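Local structure of phosphoribosylformylglycinamidine synthase 2 (Thermus thermophilus, 3VIU) at residues 604-609 with 661-666; 297-302 with 345-350. The protein belongs to the PurM-like, AIR synthase related family and carries two copies of its N- and C-terminal domain pair in one chain. All blocks are in the same frame, centred on the assembly; numbering follows the deposited sequence.

Interactions 1 and 2 sit on opposite sides of the chain's centre, their own centres 60 Å apart and their nearest atoms about 42 Å apart, so neither touches the other. Interaction 2 comes first along the chain and closes before interaction 1 opens. Each belongs to a different copy of the AIR synthase related C-terminal domain, and in each a helix packs on a seven-stranded mixed sheet with the same strand order. The positions within that order differ: 661-666 runs on the second strand from one edge, 345-350 on the second from the other. The repeated strand order is consistent with a chain built by internal duplication, its two C-terminal domains far apart.

Interaction 1: 604-609 with 661-666; sequences EAIRDL and VLFTVE
L609 sets its CD2 methyl over one face of the F663 ring, and this is the tightest touch between helix 596-611 and strand 661-665. L609 CD2 lies 3.4 Å from F663 CZ and 3.7 Å from the centroid of the F663 ring, 27° off the normal: a CH-pi contact displaced toward the rim beside CZ and CE1. The two side chains cross at about a right angle. Next to it I606 reaches across with the end of its chain. I606 CG1 comes 4.1 Å from V661 CG1, and I606 CD1 reaches to 4.3 Å from F663 CB, so one isoleucine bridges two strand residues that point to the same side of the sheet. With CG1 anti to the backbone N (chi1 -168°), I606 extends toward the strand although its CB does not start in that direction. F663 instead places its CG between its own backbone N and carbonyl carbon (chi1 75°), which turns the ring to meet L609.

No hydrogen bond joins the two segments; the interface is wholly apolar and its four touching residues are buried. Further out, the strand is held by backbone hydrogen bonds from V661, F663 and V665 to strand 563-567, while the side chain of L662 goes the other way, onto helix 625-634. L609 also touches L676 of helix 670-679, and a salt bridge from D608 OD2 to R680 NH2 ties the helix to the chain just beyond that neighbour. The short axes of 604-609 and 661-665 run nearly parallel, 10.4 Å apart at closest approach. This is helix-on-sheet packing in the alpha/beta fold of a PurM-like C-terminal domain, with helices on both faces of the mixed sheet.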
# COMPACT_ATOMS: atom_id res chain seq x y z
N GLU A 604 -14.62 17.30 -0.63
CA GLU A 604 -15.66 17.50 -1.62
C GLU A 604 -15.60 18.92 -2.15
O GLU A 604 -15.92 19.16 -3.32
CB GLU A 604 -17.04 17.21 -1.02
CG GLU A 604 -17.25 15.74 -0.75
CD GLU A 604 -18.49 15.45 0.07
OE1 GLU A 604 -18.70 14.27 0.43
OE2 GLU A 604 -19.25 16.40 0.33
N ALA A 605 -15.17 19.85 -1.31
CA ALA A 605 -15.07 21.23 -1.75
C ALA A 605 -13.96 21.34 -2.80
O ALA A 605 -14.14 22.00 -3.83
CB ALA A 605 -14.77 22.14 -0.58
N ILE A 606 -12.83 20.68 -2.56
CA ILE A 606 -11.73 20.77 -3.52
C ILE A 606 -12.03 20.04 -4.82
O ILE A 606 -11.65 20.50 -5.90
CB ILE A 606 -10.38 20.27 -2.91
CG1 ILE A 606 -9.23 20.66 -3.83
CG2 ILE A 606 -10.39 18.76 -2.73
CD1 ILE A 606 -9.25 22.10 -4.26
N ARG A 607 -12.73 18.91 -4.75
CA ARG A 607 -13.07 18.20 -5.97
C ARG A 607 -14.06 19.03 -6.80
O ARG A 607 -13.91 19.14 -8.02
CB ARG A 607 -13.67 16.81 -5.67
CG ARG A 607 -12.69 15.84 -5.02
CD ARG A 607 -13.16 14.37 -5.12
NE ARG A 607 -14.47 14.15 -4.52
CZ ARG A 607 -14.68 13.83 -3.24
NH1 ARG A 607 -13.65 13.69 -2.41
NH2 ARG A 607 -15.91 13.66 -2.80
N ASP A 608 -15.04 19.64 -6.15
CA ASP A 608 -16.02 20.47 -6.85
C ASP A 608 -15.32 21.61 -7.56
O ASP A 608 -15.54 21.86 -8.75
CB ASP A 608 -17.04 21.07 -5.88
CG ASP A 608 -18.06 20.06 -5.43
OD1 ASP A 608 -18.28 19.06 -6.16
OD2 ASP A 608 -18.66 20.25 -4.36
N LEU A 609 -14.47 22.30 -6.80
CA LEU A 609 -13.70 23.42 -7.28
C LEU A 609 -12.95 23.06 -8.57
O LEU A 609 -12.92 23.83 -9.53
CB LEU A 609 -12.71 23.84 -6.18
CG LEU A 609 -12.69 25.28 -5.65
CD1 LEU A 609 -14.06 25.91 -5.66
CD2 LEU A 609 -12.11 25.25 -4.25
N VAL A 661 -6.14 22.70 2.62
CA VAL A 661 -5.75 22.67 1.20
C VAL A 661 -5.50 24.03 0.57
O VAL A 661 -6.27 24.98 0.75
CB VAL A 661 -6.85 21.96 0.35
CG1 VAL A 661 -6.47 22.00 -1.13
CG2 VAL A 661 -7.04 20.53 0.81
N LEU A 662 -4.42 24.11 -0.20
CA LEU A 662 -4.04 25.32 -0.91
C LEU A 662 -4.41 25.16 -2.39
O LEU A 662 -4.28 24.07 -2.94
CB LEU A 662 -2.53 25.55 -0.82
CG LEU A 662 -1.92 25.88 0.54
CD1 LEU A 662 -0.38 25.81 0.46
CD2 LEU A 662 -2.38 27.25 0.96
N PHE A 663 -4.87 26.23 -3.02
CA PHE A 663 -5.20 26.18 -4.44
C PHE A 663 -5.23 27.58 -5.04
O PHE A 663 -5.34 28.57 -4.32
CB PHE A 663 -6.54 25.47 -4.67
CG PHE A 663 -7.74 26.28 -4.32
CD1 PHE A 663 -8.51 26.87 -5.31
CD2 PHE A 663 -8.11 26.46 -2.99
CE1 PHE A 663 -9.64 27.62 -4.99
CE2 PHE A 663 -9.23 27.20 -2.67
CZ PHE A 663 -9.99 27.78 -3.67
N THR A 664 -5.10 27.66 -6.36
CA THR A 664 -5.10 28.94 -7.03
C THR A 664 -6.23 29.05 -8.04
O THR A 664 -6.67 28.06 -8.63
CB THR A 664 -3.78 29.18 -7.75
OG1 THR A 664 -3.74 28.41 -8.95
CG2 THR A 664 -2.61 28.77 -6.87
N VAL A 665 -6.72 30.27 -8.24
CA VAL A 665 -7.80 30.53 -9.18
C VAL A 665 -7.36 31.67 -10.08
O VAL A 665 -6.47 32.44 -9.73
CB VAL A 665 -9.10 30.99 -8.46
CG1 VAL A 665 -9.57 29.93 -7.51
CG2 VAL A 665 -8.85 32.28 -7.70
N GLU A 666 -7.97 31.77 -11.25
CA GLU A 666 -7.62 32.87 -12.13
C GLU A 666 -8.35 34.07 -11.53
O GLU A 666 -9.47 33.96 -11.05
CB GLU A 666 -8.08 32.59 -13.56
CG GLU A 666 -7.64 33.64 -14.58
CD GLU A 666 -8.59 34.84 -14.65
OE1 GLU A 666 -8.24 35.84 -15.32
OE2 GLU A 666 -9.69 34.77 -14.05

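Interaction 2: 297-302 with 345-350; sequences EELLLS and VLFRGE
L300 and V345 meet tip to tip, and here the packing is closest: L300 CD2 lies 3.8 Å from V345 CG1 and 3.9 Å from V345 CG2, as if resting on the fork of the valine. L300 CD1 adds a touch on V345 CG1 at 4.0 Å. The leucine's CG stands anti to its carbonyl carbon (chi1 -74°), sending both methyls out from helix 296-301 to the strand. Both residues are buried. L300 also touches L282 of strand 279-283 and V29 of helix 28-37, and V345 leans on V352 and A353 of strand 350-356.

One step along, toward the turn, the contact thins. L299 CD1 comes no nearer than 4.2 Å to F347 CE2 and approaches the ring obliquely, a single van der Waals touch. F347 is partly exposed, and on one face of its ring, over the centre, lies CG of R348, 3.6 Å above the plane. The backbone turns back at once: F347 to E350 form a type I' turn, closed by F347 N to E350 O at 2.9 Å and E350 N to F347 O at 2.8 Å. R348 and G349 at its tip, and E350 where the return strand begins, are exposed, and D285 OD1 receives a hydrogen bond from R348 N.

What results is a helix packed through L299 and L300 on the inner arm, 342-347, of a two-residue type I' beta hairpin whose other arm, 350-356, is an edge strand of the mixed sheet in the first AIR synthase related C-terminal domain.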
# COMPACT_ATOMS: atom_id res chain seq x y z
N GLU A 297 7.00 -32.94 0.94
CA GLU A 297 6.84 -31.66 1.62
C GLU A 297 7.58 -30.51 0.92
O GLU A 297 7.09 -29.39 0.89
CB GLU A 297 7.26 -31.74 3.10
CG GLU A 297 8.73 -32.03 3.38
CD GLU A 297 9.08 -33.50 3.28
OE1 GLU A 297 10.24 -33.86 3.59
OE2 GLU A 297 8.20 -34.31 2.89
N GLU A 298 8.75 -30.80 0.35
CA GLU A 298 9.52 -29.79 -0.36
C GLU A 298 8.76 -29.25 -1.57
O GLU A 298 8.75 -28.05 -1.82
CB GLU A 298 10.85 -30.37 -0.84
CG GLU A 298 11.89 -30.51 0.26
CD GLU A 298 13.13 -31.24 -0.21
OE1 GLU A 298 14.14 -31.18 0.52
OE2 GLU A 298 13.10 -31.87 -1.29
N LEU A 299 8.13 -30.14 -2.31
CA LEU A 299 7.36 -29.73 -3.48
C LEU A 299 6.14 -28.95 -3.02
O LEU A 299 5.83 -27.88 -3.55
CB LEU A 299 6.95 -30.95 -4.31
CG LEU A 299 8.11 -31.71 -4.96
CD1 LEU A 299 7.62 -33.04 -5.51
CD2 LEU A 299 8.73 -30.86 -6.07
N LEU A 300 5.46 -29.49 -2.01
CA LEU A 300 4.25 -28.87 -1.47
C LEU A 300 4.43 -27.50 -0.84
O LEU A 300 3.57 -26.63 -0.98
CB LEU A 300 3.61 -29.80 -0.44
CG LEU A 300 2.89 -31.05 -0.95
CD1 LEU A 300 2.65 -32.00 0.20
CD2 LEU A 300 1.58 -30.66 -1.60
N LEU A 301 5.56 -27.28 -0.17
CA LEU A 301 5.77 -26.01 0.50
C LEU A 301 6.74 -25.04 -0.16
O LEU A 301 6.99 -23.96 0.37
CB LEU A 301 6.18 -26.28 1.95
CG LEU A 301 5.14 -27.15 2.66
CD1 LEU A 301 5.47 -27.28 4.14
CD2 LEU A 301 3.77 -26.54 2.48
N SER A 302 7.30 -25.42 -1.30
CA SER A 302 8.21 -24.53 -1.99
C SER A 302 7.47 -23.24 -2.32
O SER A 302 6.28 -23.26 -2.63
CB SER A 302 8.69 -25.14 -3.30
OG SER A 302 9.32 -24.16 -4.10
N VAL A 345 -3.10 -35.30 -1.74
CA VAL A 345 -1.82 -35.20 -2.42
C VAL A 345 -1.25 -36.57 -2.81
O VAL A 345 -1.03 -37.44 -1.95
CB VAL A 345 -0.81 -34.44 -1.55
CG1 VAL A 345 0.48 -34.22 -2.33
CG2 VAL A 345 -1.41 -33.10 -1.13
N LEU A 346 -1.03 -36.75 -4.10
CA LEU A 346 -0.48 -37.99 -4.63
C LEU A 346 0.97 -37.80 -5.04
O LEU A 346 1.35 -36.76 -5.59
CB LEU A 346 -1.28 -38.47 -5.85
CG LEU A 346 -2.74 -38.88 -5.62
CD1 LEU A 346 -3.32 -39.40 -6.93
CD2 LEU A 346 -2.82 -39.95 -4.54
N PHE A 347 1.79 -38.80 -4.76
CA PHE A 347 3.20 -38.77 -5.11
C PHE A 347 3.65 -40.19 -5.35
O PHE A 347 3.41 -41.08 -4.53
CB PHE A 347 4.03 -38.13 -3.99
CG PHE A 347 5.51 -38.10 -4.27
CD1 PHE A 347 6.39 -38.84 -3.51
CD2 PHE A 347 6.01 -37.30 -5.29
CE1 PHE A 347 7.77 -38.79 -3.76
CE2 PHE A 347 7.38 -37.24 -5.55
CZ PHE A 347 8.26 -37.99 -4.78
N ARG A 348 4.31 -40.41 -6.48
CA ARG A 348 4.80 -41.72 -6.86
C ARG A 348 3.81 -42.83 -6.51
O ARG A 348 4.15 -43.78 -5.81
CB ARG A 348 6.16 -41.98 -6.19
CG ARG A 348 7.25 -40.99 -6.63
CD ARG A 348 8.57 -41.20 -5.88
NE ARG A 348 9.19 -42.50 -6.14
CZ ARG A 348 9.92 -42.79 -7.22
NH1 ARG A 348 10.44 -44.00 -7.36
NH2 ARG A 348 10.13 -41.86 -8.15
N GLY A 349 2.58 -42.67 -6.98
CA GLY A 349 1.53 -43.67 -6.76
C GLY A 349 0.87 -43.77 -5.39
O GLY A 349 -0.13 -44.49 -5.24
N GLU A 350 1.38 -43.07 -4.40
CA GLU A 350 0.82 -43.14 -3.06
C GLU A 350 0.15 -41.86 -2.60
O GLU A 350 0.48 -40.76 -3.06
CB GLU A 350 1.93 -43.50 -2.07
CG GLU A 350 2.51 -44.88 -2.28
CD GLU A 350 1.59 -45.97 -1.76
OE1 GLU A 350 0.36 -45.88 -1.98
OE2 GLU A 350 2.11 -46.91 -1.12